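Local coordinates for protein TRAP dicarboxylate transporter-DctP subunit (Marinobacter aquaeolei, PDB 4PFI) that probably binds a small solute, perhaps an organic acid, in the periplasm and delivers it to a TRAP-type membrane transporter, at residues A[163-168]-A[232-237]; A[158-163]-A[217-222]; A[237-242]-A[301-306]. One frame throughout, in Å; residues are numbered along the deposited sequence.

Contact 1 of 3, residues A[163-168]-A[232-237]; sequences TANNPL and EVQNVL. With NA (sodium ion), chain B.
A classic beta bulge marks this antiparallel pairing: Asn235 and Val236 both face Ala164, whose carbonyl oxygen takes two backbone hydrogens. Val236 N lies 3.0 Å from Ala164 O and Asn235 N lies 3.1 Å from the same atom, the two donors coming from opposite faces of the carbonyl plane. Ala164 N returns a bond to Val236 O, so Ala164 and Val236 form the hydrogen-bonded pair and Thr163 and Leu237 the non-hydrogen-bonded pair beside it. The extra residue falls next to a sodium ion, which is bound by Gln234 O at 2.4 Å and Asn235 OD1 at 2.3 Å, with two waters and Gly298 O as further ligands. Gln234 thus holds the ion with its backbone and sends its side chain the other way, across that of Thr163 at about a right angle. Thr163 OG1 donates to Gln234 OE1 over 2.6 Å, in the carbonyl plane and on a lone pair. A bend at chi2 (-82°) carries the Gln234 amide back over the chain, and its rotation is fixed from the far end as NE2 donates to Val233 O. Beyond the bulge, Val236 pushes CG1 against Pro167 CA at 3.7 Å, while CG2 lies against the Asn166–Pro167 peptide. One water bridges the two segments, donating to Asn166 O and to Val236 O at 2.9 Å. Asn165, at the exposed side, brings OD1 to the Asn235 side chain, 3.5 Å from Asn235 CG, the amide planes 55° apart. Strand 236-239 is here held between strand 149-164 and strand 300-303; helix 203-212 packs on Val233 and Gln234, and Leu290 of helix 263-296 meets Leu237.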
ATOM      1  N   THR A 163       0.217  12.792   9.531  1.00  9.48           N
ATOM      2  CA  THR A 163       0.297  14.238   9.671  1.00  9.02           C
ATOM      3  C   THR A 163      -0.901  14.741  10.469  1.00 11.50           C
ATOM      4  O   THR A 163      -1.968  14.118  10.498  1.00  9.31           O
ATOM      5  CB  THR A 163       0.313  14.995   8.300  1.00  8.64           C
ATOM      6  OG1 THR A 163      -0.931  14.828   7.621  1.00  8.66           O
ATOM      7  CG2 THR A 163       1.374  14.484   7.406  1.00  8.82           C
ATOM      8  N   ALA A 164      -0.684  15.879  11.116  1.00  8.92           N
ATOM      9  CA  ALA A 164      -1.695  16.583  11.841  1.00  9.06           C
ATOM     10  C   ALA A 164      -1.138  17.967  12.195  1.00  8.94           C
ATOM     11  O   ALA A 164      -0.033  18.340  11.782  1.00  8.72           O
ATOM     12  CB  ALA A 164      -2.069  15.821  13.096  1.00  9.72           C
ATOM     13  N   ASN A 165      -1.921  18.719  12.968  1.00  9.23           N
ATOM     14  CA  ASN A 165      -1.457  19.989  13.480  1.00  9.36           C
ATOM     15  C   ASN A 165      -0.996  19.915  14.929  1.00 12.89           C
ATOM     16  O   ASN A 165      -0.943  20.923  15.619  1.00 15.78           O
ATOM     17  CB  ASN A 165      -2.498  21.068  13.240  1.00  9.33           C
ATOM     18  CG  ASN A 165      -2.455  21.564  11.827  1.00  8.72           C
ATOM     19  OD1 ASN A 165      -1.377  21.671  11.237  1.00  9.46           O
ATOM     20  ND2 ASN A 165      -3.614  21.835  11.253  1.00 10.67           N
ATOM     21  N   ASN A 166      -0.649  18.704  15.364  1.00 10.47           N
ATOM     22  CA  ASN A 166       0.006  18.474  16.646  1.00 15.06           C
ATOM     23  C   ASN A 166       0.712  17.133  16.580  1.00 11.32           C
ATOM     24  O   ASN A 166       0.445  16.349  15.678  1.00 12.01           O
ATOM     25  CB  ASN A 166      -1.011  18.491  17.804  1.00 18.92           C
ATOM     26  CG  ASN A 166      -2.252  17.679  17.511  1.00 25.81           C
ATOM     27  OD1 ASN A 166      -3.246  18.185  16.964  1.00 29.43           O
ATOM     28  ND2 ASN A 166      -2.199  16.401  17.841  1.00 32.29           N
ATOM     29  N   PRO A 167       1.626  16.862  17.518  1.00 14.73           N
ATOM     30  CA  PRO A 167       2.298  15.555  17.481  1.00 12.17           C
ATOM     31  C   PRO A 167       1.342  14.445  17.894  1.00 14.09           C
ATOM     32  O   PRO A 167       0.408  14.708  18.632  1.00 16.29           O
ATOM     33  CB  PRO A 167       3.445  15.692  18.501  1.00 13.04           C
ATOM     34  CG  PRO A 167       3.525  17.177  18.837  1.00 17.47           C
ATOM     35  CD  PRO A 167       2.119  17.708  18.618  1.00 15.99           C
ATOM     36  N   LEU A 168       1.565  13.230  17.406  1.00 13.54           N
ATOM     37  CA  LEU A 168       0.704  12.104  17.722  1.00 14.93           C
ATOM     38  C   LEU A 168       1.547  11.057  18.463  1.00 16.99           C
ATOM     39  O   LEU A 168       1.909  10.024  17.894  1.00 13.87           O
ATOM     40  CB  LEU A 168       0.097  11.534  16.449  1.00 12.41           C
ATOM     41  CG  LEU A 168      -0.820  12.507  15.693  1.00 12.61           C
ATOM     42  CD1 LEU A 168      -1.048  12.070  14.257  1.00 11.15           C
ATOM     43  CD2 LEU A 168      -2.167  12.665  16.405  1.00 13.12           C
ATOM     44  N   GLU A 232       1.899  21.416   3.278  1.00  8.00           N
ATOM     45  CA  GLU A 232       1.648  22.874   3.297  1.00  7.92           C
ATOM     46  C   GLU A 232       0.553  23.271   4.300  1.00  7.65           C
ATOM     47  O   GLU A 232       0.474  24.408   4.693  1.00  7.66           O
ATOM     48  CB  GLU A 232       1.225  23.382   1.901  1.00  8.17           C
ATOM     49  CG  GLU A 232       2.262  23.162   0.820  1.00  8.67           C
ATOM     50  CD  GLU A 232       1.843  23.596  -0.602  1.00 12.54           C
ATOM     51  OE1 GLU A 232       0.694  24.066  -0.845  1.00 16.29           O
ATOM     52  OE2 GLU A 232       2.684  23.431  -1.506  1.00 15.10           O
ATOM     53  N   VAL A 233      -0.276  22.311   4.702  1.00  7.55           N
ATOM     54  CA  VAL A 233      -1.451  22.583   5.494  1.00  7.49           C
ATOM     55  C   VAL A 233      -1.425  21.701   6.752  1.00 10.67           C
ATOM     56  O   VAL A 233      -2.451  21.465   7.400  1.00  7.63           O
ATOM     57  CB  VAL A 233      -2.763  22.421   4.632  1.00  7.62           C
ATOM     58  CG1 VAL A 233      -2.840  23.519   3.566  1.00  7.73           C
ATOM     59  CG2 VAL A 233      -2.845  21.027   3.986  1.00  7.77           C
ATOM     60  N   GLN A 234      -0.228  21.235   7.098  1.00  7.56           N
ATOM     61  CA  GLN A 234      -0.011  20.465   8.308  1.00  7.72           C
ATOM     62  C   GLN A 234       1.261  21.000   9.013  1.00  7.90           C
ATOM     63  O   GLN A 234       2.069  21.708   8.410  1.00  7.90           O
ATOM     64  CB  GLN A 234       0.098  18.956   8.005  1.00  7.82           C
ATOM     65  CG  GLN A 234      -1.110  18.277   7.330  1.00  7.86           C
ATOM     66  CD  GLN A 234      -2.212  17.902   8.321  1.00  9.32           C
ATOM     67  OE1 GLN A 234      -2.444  16.712   8.621  1.00  8.36           O
ATOM     68  NE2 GLN A 234      -2.921  18.910   8.822  1.00  8.07           N
ATOM     69  N   ASN A 235       1.418  20.693  10.286  1.00  8.21           N
ATOM     70  CA  ASN A 235       2.543  21.189  11.093  1.00  8.60           C
ATOM     71  C   ASN A 235       3.438  20.071  11.619  1.00  8.93           C
ATOM     72  O   ASN A 235       4.616  20.295  11.909  1.00  9.31           O
ATOM     73  CB  ASN A 235       2.021  22.019  12.276  1.00  8.99           C
ATOM     74  CG  ASN A 235       1.589  23.449  11.863  1.00  8.90           C
ATOM     75  OD1 ASN A 235       2.007  23.988  10.836  1.00  8.64           O
ATOM     76  ND2 ASN A 235       0.780  24.060  12.698  1.00  9.26           N
ATOM     77  N   VAL A 236       2.905  18.860  11.729  1.00  8.93           N
ATOM     78  CA  VAL A 236       3.681  17.810  12.322  1.00  9.37           C
ATOM     79  C   VAL A 236       3.562  16.508  11.537  1.00  9.63           C
ATOM     80  O   VAL A 236       2.473  15.992  11.327  1.00  9.12           O
ATOM     81  CB  VAL A 236       3.278  17.557  13.805  1.00  9.94           C
ATOM     82  CG1 VAL A 236       4.150  16.469  14.392  1.00 10.51           C
ATOM     83  CG2 VAL A 236       3.357  18.833  14.629  1.00 10.27           C
ATOM     84  N   LEU A 237       4.706  15.993  11.112  1.00  9.50           N
ATOM     85  CA  LEU A 237       4.799  14.675  10.495  1.00  9.67           C
ATOM     86  C   LEU A 237       5.229  13.649  11.556  1.00 15.74           C
ATOM     87  O   LEU A 237       6.360  13.726  12.046  1.00 10.75           O
ATOM     88  CB  LEU A 237       5.849  14.742   9.392  1.00 13.88           C
ATOM     89  CG  LEU A 237       5.703  13.704   8.294  1.00 20.94           C
ATOM     90  CD1 LEU A 237       5.148  14.432   7.113  1.00 22.30           C
ATOM     91  CD2 LEU A 237       7.026  13.076   7.955  1.00 24.99           C
TER
HETATM   92 NA    NA B 401       3.005  23.934   8.732  1.00  6.71          NA
HETATM   93  O   HOH W   1       1.725  14.424  13.683  1.00  5.33           O
HETATM   94  O   HOH W   2       0.765  24.924   7.948  0.50  4.27           O
HETATM   95  O   HOH W   3       3.971  23.614   6.450  1.00  7.28           O

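Contact 2 of 3, residues A[158-163]-A[217-222]; sequences GWMTWT and GQSNPV
Strands 149-164 and 217-220 are antiparallel neighbours in the mixed sheet of this solute-binding protein, and the pairing is buried. Thr161 with Asn220 and Thr163 with Gln218 are the hydrogen-bonded pairs, and Trp162 with Ser219 is the non-hydrogen-bonded pair between them. Thr163 N meets Gln218 O at 2.8 Å, a nearly straight bond. Gln218 folds its amide over the strand so that NE2 donates to Thr163 OG1 at 2.9 Å, the oxygen lying in the amide plane; that hydroxyl donates in turn to Gln234. The other end of the amide is gripped as well, for Asn220 ND2 reaches Gln218 OE1 at 2.7 Å. On the Trp162 side, Ser219 OG sits at the indole edge, 3.3 Å from Trp162 CD1, and makes a weak bond to Thr161 O. Met160 (a selenomethionine) runs alongside Pro221, and its bend at chi2 (-68°) puts SE 3.7 Å from Pro221 CD. A water joins Trp159 O to Val222 N at the start of helix 222-228. Ile225 of that helix packs on Thr161, Thr163, Gln218 and Asn220, while helix 263-296 covers Val222 and strand 236-239 flanks Thr161.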
ATOM      1  N   GLY A 158       6.183   2.079   1.009  1.00 18.93           N
ATOM      2  CA  GLY A 158       6.834   2.818   2.063  1.00 17.94           C
ATOM      3  C   GLY A 158       6.074   2.773   3.372  1.00 17.14           C
ATOM      4  O   GLY A 158       4.914   2.357   3.423  1.00 17.16           O
ATOM      5  N   TRP A 159       6.745   3.166   4.447  1.00 16.63           N
ATOM      6  CA  TRP A 159       6.103   3.309   5.733  1.00 15.95           C
ATOM      7  C   TRP A 159       4.949   4.315   5.651  1.00 14.90           C
ATOM      8  O   TRP A 159       5.137   5.429   5.153  1.00 14.28           O
ATOM      9  CB  TRP A 159       7.133   3.830   6.727  1.00 15.67           C
ATOM     10  CG  TRP A 159       8.026   2.788   7.298  1.00 16.69           C
ATOM     11  CD1 TRP A 159       9.368   2.691   7.150  1.00 17.35           C
ATOM     12  CD2 TRP A 159       7.627   1.674   8.112  1.00 17.31           C
ATOM     13  NE1 TRP A 159       9.843   1.577   7.819  1.00 18.35           N
ATOM     14  CE2 TRP A 159       8.795   0.940   8.420  1.00 18.33           C
ATOM     15  CE3 TRP A 159       6.398   1.235   8.611  1.00 17.23           C
ATOM     16  CZ2 TRP A 159       8.773  -0.213   9.207  1.00 19.24           C
ATOM     17  CZ3 TRP A 159       6.373   0.084   9.385  1.00 18.72           C
ATOM     18  CH2 TRP A 159       7.559  -0.623   9.682  1.00 19.85           C
HETATM   19  N   MSE A 160       3.772   3.969   6.164  1.00 14.81           N
HETATM   20  CA  MSE A 160       2.701   4.970   6.325  1.00 13.90           C
HETATM   21  C   MSE A 160       3.203   6.047   7.308  1.00 13.51           C
HETATM   22  O   MSE A 160       3.835   5.730   8.312  1.00 17.76           O
HETATM   23  CB  MSE A 160       1.398   4.350   6.834  1.00 14.16           C
HETATM   24  CG  MSE A 160       0.792   3.324   5.880  1.00 15.10           C
HETATM   25 SE   MSE A 160       0.127   4.139   4.227  0.88 15.44          SE
HETATM   26  CE  MSE A 160      -1.588   4.861   4.893  1.00 14.27           C
ATOM     27  N   THR A 161       2.915   7.308   7.018  1.00 12.28           N
ATOM     28  CA  THR A 161       3.361   8.408   7.857  1.00 11.65           C
ATOM     29  C   THR A 161       2.150   9.241   8.260  1.00 11.05           C
ATOM     30  O   THR A 161       1.206   9.362   7.490  1.00 10.93           O
ATOM     31  CB  THR A 161       4.379   9.265   7.093  1.00 12.41           C
ATOM     32  OG1 THR A 161       5.605   8.519   6.926  1.00 12.61           O
ATOM     33  CG2 THR A 161       4.664  10.561   7.838  1.00 12.23           C
ATOM     34  N   TRP A 162       2.128   9.762   9.480  1.00 10.84           N
ATOM     35  CA  TRP A 162       0.958  10.486   9.966  1.00 10.48           C
ATOM     36  C   TRP A 162       1.223  12.000   9.899  1.00 12.18           C
ATOM     37  O   TRP A 162       2.337  12.439  10.175  1.00 10.98           O
ATOM     38  CB  TRP A 162       0.680  10.125  11.420  1.00 10.91           C
ATOM     39  CG  TRP A 162       0.414   8.686  11.694  1.00 11.66           C
ATOM     40  CD1 TRP A 162       0.111   7.727  10.793  1.00 12.00           C
ATOM     41  CD2 TRP A 162       0.407   8.050  12.968  1.00 12.33           C
ATOM     42  NE1 TRP A 162      -0.102   6.516  11.425  1.00 12.82           N
ATOM     43  CE2 TRP A 162       0.082   6.692  12.767  1.00 13.03           C
ATOM     44  CE3 TRP A 162       0.651   8.488  14.267  1.00 12.58           C
ATOM     45  CZ2 TRP A 162      -0.008   5.782  13.802  1.00 13.95           C
ATOM     46  CZ3 TRP A 162       0.562   7.574  15.301  1.00 13.48           C
ATOM     47  CH2 TRP A 162       0.230   6.243  15.062  1.00 14.11           C
ATOM     48  N   THR A 163       0.217  12.792   9.531  1.00  9.48           N
ATOM     49  CA  THR A 163       0.297  14.238   9.671  1.00  9.02           C
ATOM     50  C   THR A 163      -0.901  14.741  10.469  1.00 11.50           C
ATOM     51  O   THR A 163      -1.968  14.118  10.498  1.00  9.31           O
ATOM     52  CB  THR A 163       0.313  14.995   8.300  1.00  8.64           C
ATOM     53  OG1 THR A 163      -0.931  14.828   7.621  1.00  8.66           O
ATOM     54  CG2 THR A 163       1.374  14.484   7.406  1.00  8.82           C
ATOM     55  N   GLY A 217      -6.048  15.258  10.541  1.00  9.85           N
ATOM     56  CA  GLY A 217      -4.818  14.690  10.030  1.00  9.55           C
ATOM     57  C   GLY A 217      -5.107  13.566   9.080  1.00  9.83           C
ATOM     58  O   GLY A 217      -6.264  13.244   8.809  1.00 10.26           O
ATOM     59  N   GLN A 218      -4.060  12.981   8.552  1.00  9.74           N
ATOM     60  CA  GLN A 218      -4.189  11.839   7.658  1.00 10.19           C
ATOM     61  C   GLN A 218      -2.922  11.031   7.684  1.00 12.26           C
ATOM     62  O   GLN A 218      -1.937  11.405   8.319  1.00 10.03           O
ATOM     63  CB  GLN A 218      -4.510  12.264   6.216  1.00 10.13           C
ATOM     64  CG  GLN A 218      -3.472  13.200   5.542  1.00  9.59           C
ATOM     65  CD  GLN A 218      -2.243  12.474   5.034  1.00  9.83           C
ATOM     66  OE1 GLN A 218      -2.314  11.628   4.137  1.00 10.77           O
ATOM     67  NE2 GLN A 218      -1.119  12.757   5.648  1.00 10.08           N
ATOM     68  N   SER A 219      -2.972   9.932   6.938  1.00 10.89           N
ATOM     69  CA  SER A 219      -1.919   8.954   6.873  1.00 11.28           C
ATOM     70  C   SER A 219      -1.675   8.540   5.427  1.00 11.68           C
ATOM     71  O   SER A 219      -2.601   8.285   4.686  1.00 12.10           O
ATOM     72  CB  SER A 219      -2.299   7.702   7.694  1.00 12.63           C
ATOM     73  OG  SER A 219      -1.136   6.900   7.879  1.00 15.63           O
ATOM     74  N   ASN A 220      -0.409   8.457   5.059  1.00 11.73           N
ATOM     75  CA  ASN A 220       0.018   8.121   3.700  1.00 12.28           C
ATOM     76  C   ASN A 220       1.531   8.038   3.707  1.00 12.38           C
ATOM     77  O   ASN A 220       2.175   8.599   4.594  1.00 11.86           O
ATOM     78  CB  ASN A 220      -0.388   9.229   2.710  1.00 11.95           C
ATOM     79  CG  ASN A 220      -1.665   8.923   1.991  1.00 15.19           C
ATOM     80  OD1 ASN A 220      -1.736   7.944   1.268  1.00 19.42           O
ATOM     81  ND2 ASN A 220      -2.694   9.734   2.211  1.00 13.28           N
ATOM     82  N   PRO A 221       2.106   7.372   2.702  1.00 13.22           N
ATOM     83  CA  PRO A 221       3.562   7.417   2.570  1.00 13.45           C
ATOM     84  C   PRO A 221       4.029   8.828   2.179  1.00 12.84           C
ATOM     85  O   PRO A 221       3.272   9.617   1.593  1.00 12.48           O
ATOM     86  CB  PRO A 221       3.869   6.378   1.480  1.00 14.70           C
ATOM     87  CG  PRO A 221       2.591   6.187   0.735  1.00 15.01           C
ATOM     88  CD  PRO A 221       1.474   6.498   1.692  1.00 14.19           C
ATOM     89  N   VAL A 222       5.257   9.154   2.557  1.00 12.80           N
ATOM     90  CA  VAL A 222       5.804  10.481   2.373  1.00 12.32           C
ATOM     91  C   VAL A 222       5.703  10.999   0.926  1.00 12.66           C
ATOM     92  O   VAL A 222       5.385  12.173   0.731  1.00 12.09           O
ATOM     93  CB  VAL A 222       7.271  10.516   2.849  1.00 12.65           C
ATOM     94  CG1 VAL A 222       7.968  11.766   2.370  1.00 12.53           C
ATOM     95  CG2 VAL A 222       7.307  10.457   4.358  1.00 12.31           C
TER
HETATM   96  O   HOH W   4       6.919   7.108   3.785  1.00 24.72           O

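Contact 3 of 3, residues A[237-242]-A[301-306]; sequences LTMARA and VVRLTE
Strands 237-239 and 301-303 run parallel, their axes 4.7 Å apart and inclined by 17°, with Leu237, Thr238 and Met239 level with Val301, Val302 and Arg303. This is a parallel pair within the mixed sheet of the solute-binding fold, and the long helix 263-296 lies in the chain between its two strands. Leu237 O accepts from Val302 N, and Val302 O accepts from Met239 N at 2.8 Å, the second bond nearly straight. Past the paired residues, Leu304 N still reaches Met239 O at 3.2 Å and prolongs the backbone contact into the loop. On one face, Met239 (a selenomethionine) and Arg303 lie side by side and point the same way. With CG beside the backbone N and the chain extended at chi2 (-166°), the Met239 selenium comes over one face of the Arg303 guanidinium, off centre toward its rim and 3.2 Å from Arg303 CZ. The selenium also approaches Val301 CG1, and Leu290 of helix 263-296 backs this group. Beyond the strands Leu304 divides its methyls: CD2 touches Thr238 CG2 at 3.7 Å, and CD1 meets Ala240 CB at 3.5 Å. Phe312 of helix 306-316 packs against Leu304, and Arg309 of the same helix bonds to the carbonyl oxygens of Ala240 and Arg241. Farther out, Arg241 crosses Glu306 at about a right angle, the guanidinium and carboxylate planes 47° apart. Arg241 NH2 forms a salt bridge with Glu306 OE2 edge-on, at 3.2 Å. Glu306 OE2 has a second such partner in Arg309, so the carboxylate is shared between two arginines. A water bonded to both Arg241 NH2 and Glu306 OE2 closes a small triangle with them.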
ATOM      1  N   LEU A 237       4.706  15.993  11.112  1.00  9.50           N
ATOM      2  CA  LEU A 237       4.799  14.675  10.495  1.00  9.67           C
ATOM      3  C   LEU A 237       5.229  13.649  11.556  1.00 15.74           C
ATOM      4  O   LEU A 237       6.360  13.726  12.046  1.00 10.75           O
ATOM      5  CB  LEU A 237       5.849  14.742   9.392  1.00 13.88           C
ATOM      6  CG  LEU A 237       5.703  13.704   8.294  1.00 20.94           C
ATOM      7  CD1 LEU A 237       5.148  14.432   7.113  1.00 22.30           C
ATOM      8  CD2 LEU A 237       7.026  13.076   7.955  1.00 24.99           C
ATOM      9  N   THR A 238       4.344  12.739  11.967  1.00 10.47           N
ATOM     10  CA  THR A 238       4.722  11.748  12.990  1.00 11.20           C
ATOM     11  C   THR A 238       5.003  10.377  12.341  1.00 11.58           C
ATOM     12  O   THR A 238       4.167   9.831  11.642  1.00 11.46           O
ATOM     13  CB  THR A 238       3.623  11.556  14.109  1.00 11.47           C
ATOM     14  OG1 THR A 238       3.400  12.779  14.818  1.00 11.36           O
ATOM     15  CG2 THR A 238       4.032  10.514  15.108  1.00 12.36           C
HETATM   16  N   MSE A 239       6.174   9.819  12.604  1.00 12.21           N
HETATM   17  CA  MSE A 239       6.561   8.555  12.015  1.00 12.75           C
HETATM   18  C   MSE A 239       6.480   7.492  13.113  1.00 16.33           C
HETATM   19  O   MSE A 239       7.345   7.401  13.986  1.00 14.58           O
HETATM   20  CB  MSE A 239       7.948   8.702  11.389  1.00 13.04           C
HETATM   21  CG  MSE A 239       8.067  10.089  10.606  1.00 25.79           C
HETATM   22 SE   MSE A 239       9.621  10.137   9.463  0.57 52.27          SE
HETATM   23  CE  MSE A 239       8.767  10.059   7.708  1.00 43.74           C
ATOM     24  N   ALA A 240       5.387   6.740  13.101  1.00 13.64           N
ATOM     25  CA  ALA A 240       5.169   5.703  14.106  1.00 14.50           C
ATOM     26  C   ALA A 240       5.661   4.353  13.637  1.00 15.30           C
ATOM     27  O   ALA A 240       5.776   3.457  14.445  1.00 16.18           O
ATOM     28  CB  ALA A 240       3.709   5.590  14.449  1.00 14.43           C
ATOM     29  N   ARG A 241       5.964   4.229  12.339  1.00 15.59           N
ATOM     30  CA  ARG A 241       6.296   2.945  11.716  1.00 15.99           C
ATOM     31  C   ARG A 241       5.289   1.868  12.217  1.00 16.63           C
ATOM     32  O   ARG A 241       5.661   0.902  12.875  1.00 17.60           O
ATOM     33  CB  ARG A 241       7.755   2.598  12.025  1.00 16.76           C
ATOM     34  CG  ARG A 241       8.777   3.438  11.243  1.00 16.44           C
ATOM     35  CD  ARG A 241      10.248   3.013  11.553  1.00 17.44           C
ATOM     36  NE  ARG A 241      10.534   3.166  12.987  1.00 22.87           N
ATOM     37  CZ  ARG A 241      10.940   2.199  13.810  1.00 27.54           C
ATOM     38  NH1 ARG A 241      11.178   0.951  13.384  1.00 26.02           N
ATOM     39  NH2 ARG A 241      11.127   2.496  15.087  1.00 23.34           N
ATOM     40  N   ALA A 242       4.001   2.093  11.944  1.00 16.17           N
ATOM     41  CA  ALA A 242       2.947   1.202  12.421  1.00 16.82           C
ATOM     42  C   ALA A 242       2.563   0.230  11.322  1.00 17.44           C
ATOM     43  O   ALA A 242       2.341  -0.943  11.578  1.00 18.48           O
ATOM     44  CB  ALA A 242       1.732   2.004  12.901  1.00 16.22           C
ATOM     45  N   VAL A 301       9.213  17.102  12.326  1.00 13.47           N
ATOM     46  CA  VAL A 301       9.283  15.666  12.149  1.00 15.65           C
ATOM     47  C   VAL A 301       9.434  15.004  13.511  1.00 19.96           C
ATOM     48  O   VAL A 301      10.282  15.392  14.305  1.00 17.80           O
ATOM     49  CB  VAL A 301      10.458  15.262  11.253  1.00 15.40           C
ATOM     50  CG1 VAL A 301      10.636  13.753  11.278  1.00 17.92           C
ATOM     51  CG2 VAL A 301      10.209  15.750   9.841  1.00 17.00           C
ATOM     52  N   VAL A 302       8.632  13.977  13.769  1.00 12.81           N
ATOM     53  CA  VAL A 302       8.675  13.327  15.069  1.00 14.79           C
ATOM     54  C   VAL A 302       8.789  11.828  14.840  1.00 15.58           C
ATOM     55  O   VAL A 302       7.918  11.267  14.210  1.00 15.87           O
ATOM     56  CB  VAL A 302       7.379  13.633  15.873  1.00 15.29           C
ATOM     57  CG1 VAL A 302       7.348  12.799  17.153  1.00 13.61           C
ATOM     58  CG2 VAL A 302       7.264  15.140  16.183  1.00 12.35           C
ATOM     59  N   ARG A 303       9.868  11.191  15.286  1.00 14.80           N
ATOM     60  CA  ARG A 303       9.938   9.719  15.253  1.00 16.44           C
ATOM     61  C   ARG A 303       9.609   9.204  16.636  1.00 16.18           C
ATOM     62  O   ARG A 303      10.271   9.563  17.586  1.00 17.26           O
ATOM     63  CB  ARG A 303      11.314   9.195  14.824  1.00 16.41           C
ATOM     64  CG  ARG A 303      11.908  10.052  13.710  1.00 22.58           C
ATOM     65  CD  ARG A 303      12.547   9.253  12.587  1.00 24.39           C
ATOM     66  NE  ARG A 303      12.854  10.134  11.454  1.00 28.05           N
ATOM     67  CZ  ARG A 303      12.734   9.781  10.177  1.00 30.02           C
ATOM     68  NH1 ARG A 303      13.022  10.649   9.211  1.00 34.54           N
ATOM     69  NH2 ARG A 303      12.317   8.536   9.867  1.00 19.49           N
ATOM     70  N   LEU A 304       8.567   8.389  16.744  1.00 16.22           N
ATOM     71  CA  LEU A 304       8.174   7.839  18.037  1.00 18.12           C
ATOM     72  C   LEU A 304       9.282   6.960  18.633  1.00 18.32           C
ATOM     73  O   LEU A 304       9.978   6.245  17.901  1.00 18.70           O
ATOM     74  CB  LEU A 304       6.883   7.037  17.906  1.00 17.80           C
ATOM     75  CG  LEU A 304       5.644   7.831  17.477  1.00 19.60           C
ATOM     76  CD1 LEU A 304       4.405   6.942  17.610  1.00 20.57           C
ATOM     77  CD2 LEU A 304       5.464   9.156  18.241  1.00 16.87           C
ATOM     78  N   THR A 305       9.454   7.041  19.948  1.00 18.85           N
ATOM     79  CA  THR A 305      10.352   6.146  20.684  1.00 20.28           C
ATOM     80  C   THR A 305       9.736   4.761  20.764  1.00 21.01           C
ATOM     81  O   THR A 305       8.542   4.601  20.524  1.00 21.64           O
ATOM     82  CB  THR A 305      10.538   6.594  22.130  1.00 20.98           C
ATOM     83  OG1 THR A 305       9.264   6.547  22.797  1.00 22.06           O
ATOM     84  CG2 THR A 305      11.133   8.003  22.201  1.00 20.69           C
ATOM     85  N   GLU A 306      10.540   3.767  21.112  1.00 25.03           N
ATOM     86  CA  GLU A 306      10.037   2.399  21.276  1.00 30.15           C
ATOM     87  C   GLU A 306       8.929   2.324  22.331  1.00 28.14           C
ATOM     88  O   GLU A 306       7.948   1.617  22.137  1.00 27.60           O
ATOM     89  CB  GLU A 306      11.180   1.436  21.592  1.00 34.73           C
ATOM     90  CG  GLU A 306      12.066   1.161  20.382  1.00 40.27           C
ATOM     91  CD  GLU A 306      11.280   0.672  19.154  1.00 44.30           C
ATOM     92  OE1 GLU A 306      10.592  -0.378  19.248  1.00 46.98           O
ATOM     93  OE2 GLU A 306      11.343   1.345  18.091  1.00 42.78           O
TER
HETATM   94  O   HOH W   5      13.339   0.863  16.032  1.00 62.62           O

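The three contacts join four neighbouring strands of one mixed sheet, in the order 217-220, 149-164, 236-239 and 300-303. Contact 1 is the middle seam: it shares Thr163 with contact 2 and Leu237 with contact 3. The centres of contact 1 and contact 2 lie about 11 Å apart, those of contact 1 and contact 3 about 12 Å, and those of contact 2 and contact 3 about 10 Å. Along the chain the segments of contacts 1 and 2 alternate, whereas contact 3 opens only after both have closed. Leu237, shared by contacts 1 and 3, packs its CG 3.3 Å from Thr161 CG2 of contact 2. Distant parts of the sequence are thereby drawn into one sheet, with the sodium site beside contact 1.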